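Local coordinates for phosphatidylglycerol lysyltransferase C-terminal domain-containing protein (Bacteroides thetaiotaomicron, PDB 2HQY) that is of unknown function but binds coenzyme A and probably acts as an acyl- or aminoacyl-transferase related to phosphatidylglycerol lysyltransferases, at residues C35-L40 with R191-Y196. Numbering follows the deposited sequence.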
ATOM      1  N   CYS A  35       3.836  -9.142   1.396  1.00 10.33           N
ATOM      2  CA  CYS A  35       3.907  -7.829   2.034  1.00 10.62           C
ATOM      3  C   CYS A  35       4.329  -6.732   1.055  1.00 10.92           C
ATOM      4  O   CYS A  35       3.790  -5.600   1.108  1.00 10.92           O
ATOM      5  CB  CYS A  35       4.926  -7.862   3.170  1.00 11.20           C
ATOM      6  SG  CYS A  35       4.382  -8.823   4.589  1.00 13.03           S
ATOM      7  N   SER A  36       5.306  -7.070   0.202  0.50  9.87           N
ATOM      8  CA  SER A  36       5.961  -6.091  -0.681  0.50 10.50           C
ATOM      9  C   SER A  36       5.025  -5.612  -1.786  0.50 10.61           C
ATOM     10  O   SER A  36       5.177  -4.496  -2.282  0.50 10.74           O
ATOM     11  CB  SER A  36       7.256  -6.648  -1.314  0.50 10.08           C
ATOM     12  OG  SER A  36       8.250  -6.957  -0.343  0.50  7.76           O
ATOM     13  N   TRP A  37       4.067  -6.465  -2.173  1.00 10.81           N
ATOM     14  CA  TRP A  37       3.070  -6.094  -3.196  1.00 11.38           C
ATOM     15  C   TRP A  37       1.729  -5.603  -2.638  1.00 10.73           C
ATOM     16  O   TRP A  37       0.789  -5.307  -3.402  1.00 10.30           O
ATOM     17  CB  TRP A  37       2.878  -7.236  -4.227  1.00 12.09           C
ATOM     18  CG  TRP A  37       4.091  -7.347  -5.157  1.00 12.63           C
ATOM     19  CD1 TRP A  37       5.230  -8.068  -4.940  1.00 14.78           C
ATOM     20  CD2 TRP A  37       4.280  -6.656  -6.397  1.00 13.66           C
ATOM     21  NE1 TRP A  37       6.115  -7.889  -5.992  1.00 14.03           N
ATOM     22  CE2 TRP A  37       5.555  -7.028  -6.900  1.00 13.65           C
ATOM     23  CE3 TRP A  37       3.482  -5.787  -7.153  1.00 15.25           C
ATOM     24  CZ2 TRP A  37       6.058  -6.541  -8.115  1.00 13.53           C
ATOM     25  CZ3 TRP A  37       3.978  -5.308  -8.377  1.00 16.21           C
ATOM     26  CH2 TRP A  37       5.264  -5.691  -8.839  1.00 13.84           C
ATOM     27  N   ARG A  38       1.633  -5.509  -1.305  1.00  9.94           N
ATOM     28  CA  ARG A  38       0.396  -5.039  -0.669  1.00 10.48           C
ATOM     29  C   ARG A  38      -0.008  -3.628  -1.171  1.00 10.99           C
ATOM     30  O   ARG A  38      -1.193  -3.290  -1.240  1.00 10.64           O
ATOM     31  CB  ARG A  38       0.578  -5.031   0.849  1.00 10.02           C
ATOM     32  CG  ARG A  38      -0.706  -4.684   1.665  1.00 10.12           C
ATOM     33  CD  ARG A  38      -0.338  -4.411   3.131  1.00 11.87           C
ATOM     34  NE  ARG A  38       0.584  -3.279   3.191  1.00 13.70           N
ATOM     35  CZ  ARG A  38       1.500  -3.078   4.128  1.00 17.07           C
ATOM     36  NH1 ARG A  38       1.612  -3.918   5.159  1.00 15.47           N
ATOM     37  NH2 ARG A  38       2.285  -1.993   4.031  1.00 17.44           N
ATOM     38  N   PHE A  39       0.992  -2.810  -1.503  1.00 10.01           N
ATOM     39  CA  PHE A  39       0.746  -1.427  -1.939  1.00 10.03           C
ATOM     40  C   PHE A  39      -0.120  -1.455  -3.214  1.00  9.24           C
ATOM     41  O   PHE A  39      -0.825  -0.512  -3.486  1.00 10.55           O
ATOM     42  CB  PHE A  39       2.059  -0.695  -2.240  1.00 10.55           C
ATOM     43  CG  PHE A  39       2.613  -1.026  -3.589  1.00 10.65           C
ATOM     44  CD1 PHE A  39       2.271  -0.256  -4.716  1.00 11.21           C
ATOM     45  CD2 PHE A  39       3.405  -2.176  -3.768  1.00 12.14           C
ATOM     46  CE1 PHE A  39       2.752  -0.618  -6.024  1.00 10.42           C
ATOM     47  CE2 PHE A  39       3.861  -2.565  -5.071  1.00 11.38           C
ATOM     48  CZ  PHE A  39       3.536  -1.771  -6.196  1.00 10.62           C
ATOM     49  N   LEU A  40      -0.041  -2.540  -3.990  1.00  9.04           N
ATOM     50  CA  LEU A  40      -0.766  -2.574  -5.265  1.00  9.73           C
ATOM     51  C   LEU A  40      -2.163  -3.202  -5.100  1.00 10.41           C
ATOM     52  O   LEU A  40      -3.123  -2.844  -5.821  1.00 10.86           O
ATOM     53  CB  LEU A  40       0.048  -3.347  -6.304  1.00  8.82           C
ATOM     54  CG  LEU A  40      -0.480  -3.323  -7.758  1.00  9.30           C
ATOM     55  CD1 LEU A  40      -0.635  -1.864  -8.241  1.00 12.79           C
ATOM     56  CD2 LEU A  40       0.482  -4.089  -8.670  1.00 11.01           C
ATOM     57  N   ARG A 191       9.471  -1.413  -8.610  1.00 11.34           N
ATOM     58  CA  ARG A 191      10.290  -0.539  -7.753  1.00 11.00           C
ATOM     59  C   ARG A 191       9.656  -0.377  -6.365  1.00 11.16           C
ATOM     60  O   ARG A 191      10.366  -0.433  -5.365  1.00  9.14           O
ATOM     61  CB  ARG A 191      10.494   0.842  -8.363  1.00 11.41           C
ATOM     62  CG  ARG A 191      11.259   1.771  -7.398  1.00 11.65           C
ATOM     63  CD  ARG A 191      11.751   3.049  -8.098  1.00 14.21           C
ATOM     64  NE  ARG A 191      10.626   3.741  -8.735  1.00 15.30           N
ATOM     65  CZ  ARG A 191      10.756   4.772  -9.576  1.00 15.85           C
ATOM     66  NH1 ARG A 191      11.967   5.260  -9.863  1.00 16.26           N
ATOM     67  NH2 ARG A 191       9.669   5.308 -10.125  1.00 16.81           N
ATOM     68  N   ARG A 192       8.344  -0.137  -6.308  1.00 10.39           N
ATOM     69  CA  ARG A 192       7.656  -0.001  -4.991  1.00 10.77           C
ATOM     70  C   ARG A 192       7.833  -1.263  -4.130  1.00 11.57           C
ATOM     71  O   ARG A 192       8.107  -1.178  -2.918  1.00 11.98           O
ATOM     72  CB  ARG A 192       6.164   0.301  -5.194  1.00 10.68           C
ATOM     73  CG  ARG A 192       5.894   1.709  -5.767  1.00 12.23           C
ATOM     74  CD  ARG A 192       6.357   2.839  -4.792  1.00 12.35           C
ATOM     75  NE  ARG A 192       5.944   2.559  -3.415  1.00 10.10           N
ATOM     76  CZ  ARG A 192       4.712   2.693  -2.916  1.00  9.62           C
ATOM     77  NH1 ARG A 192       3.691   3.165  -3.666  1.00  8.19           N
ATOM     78  NH2 ARG A 192       4.512   2.367  -1.635  1.00  8.69           N
ATOM     79  N   ALA A 193       7.679  -2.429  -4.752  1.00 11.33           N
ATOM     80  CA  ALA A 193       7.818  -3.699  -4.020  1.00 11.03           C
ATOM     81  C   ALA A 193       9.267  -3.946  -3.598  1.00 11.14           C
ATOM     82  O   ALA A 193       9.531  -4.361  -2.465  1.00 12.18           O
ATOM     83  CB  ALA A 193       7.297  -4.849  -4.861  1.00 12.14           C
ATOM     84  N   LEU A 194      10.200  -3.630  -4.488  1.00 10.35           N
ATOM     85  CA  LEU A 194      11.619  -3.875  -4.212  1.00 11.51           C
ATOM     86  C   LEU A 194      12.100  -2.999  -3.051  1.00 10.70           C
ATOM     87  O   LEU A 194      12.799  -3.458  -2.154  1.00 11.37           O
ATOM     88  CB  LEU A 194      12.402  -3.582  -5.504  1.00 11.17           C
ATOM     89  CG  LEU A 194      13.879  -3.896  -5.605  1.00 16.40           C
ATOM     90  CD1 LEU A 194      14.237  -4.009  -7.127  1.00 17.02           C
ATOM     91  CD2 LEU A 194      14.645  -2.748  -4.929  1.00 18.54           C
ATOM     92  N   ILE A 195      11.711  -1.742  -3.084  1.00 11.77           N
ATOM     93  CA  ILE A 195      12.128  -0.799  -2.059  1.00 11.41           C
ATOM     94  C   ILE A 195      11.522  -1.175  -0.686  1.00 11.51           C
ATOM     95  O   ILE A 195      12.213  -1.123   0.342  1.00 11.02           O
ATOM     96  CB  ILE A 195      11.806   0.641  -2.484  1.00 12.50           C
ATOM     97  CG1 ILE A 195      12.773   1.079  -3.631  1.00 13.21           C
ATOM     98  CG2 ILE A 195      11.797   1.563  -1.233  1.00 11.86           C
ATOM     99  CD1 ILE A 195      12.414   2.429  -4.245  1.00 13.84           C
ATOM    100  N   TYR A 196      10.249  -1.562  -0.660  1.00 10.78           N
ATOM    101  CA  TYR A 196       9.652  -2.039   0.608  1.00 11.21           C
ATOM    102  C   TYR A 196      10.457  -3.226   1.145  1.00 11.28           C
ATOM    103  O   TYR A 196      10.772  -3.289   2.331  1.00 11.22           O
ATOM    104  CB  TYR A 196       8.188  -2.438   0.391  1.00 11.59           C
ATOM    105  CG  TYR A 196       7.528  -3.020   1.621  1.00 11.28           C
ATOM    106  CD1 TYR A 196       6.704  -2.242   2.439  1.00 12.86           C
ATOM    107  CD2 TYR A 196       7.729  -4.358   1.957  1.00 10.16           C
ATOM    108  CE1 TYR A 196       6.088  -2.801   3.557  1.00 12.55           C
ATOM    109  CE2 TYR A 196       7.130  -4.933   3.076  1.00 12.29           C
ATOM    110  CZ  TYR A 196       6.303  -4.168   3.853  1.00 12.48           C
ATOM    111  OH  TYR A 196       5.723  -4.735   4.977  1.00 13.24           O
TER
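Y196 lays its ring along the end of helix 31-36, CE2 lying 3.7 Å from C35 CB and CD2 3.5 Å from S36 OG, which is itself hydrogen-bonded to S32 O. A chi1 of 176° swings the ring away from its own backbone N and carries CE1 to 3.9 Å from NH2 of R38, whose guanidinium stands nearly perpendicular to it. The phenol OH hydrogen-bonds to D6 of the second subunit, which also forms a salt bridge with R38; R38 NH1 hydrogen-bonds to I7 O as well. Trimming Y196 to an alanine would probably open a gap beside C35 and S36 and leave D6 of the second subunit without its hydrogen bond to the phenol.

One turn earlier, the small A193 lets the backbones close to 4.5 Å between its CA and that of S36. A193 CA makes a bent CA-H...O contact with S36 O (3.3 Å), and its methyl a CH-pi contact over the five-membered ring of W37, whose side chain lies about 7 Å from the bound coenzyme A. Beside W37, the F39 ring receives R192 CB over its centre at 3.5 Å, another CH-pi contact, while L40 CB lies over the opposite face. Bends at chi2 and chi3 fold the R192 chain back over F39; NH1 hydrogen-bonds to F39 O of the second subunit and NH2 forms a salt bridge with D42 of that subunit.

The contact thus joins the break between helices 31-36 and 38-41 to helix 185-199 at the subunit boundary, with helix 201-204 packed against C35, S36 and Y196.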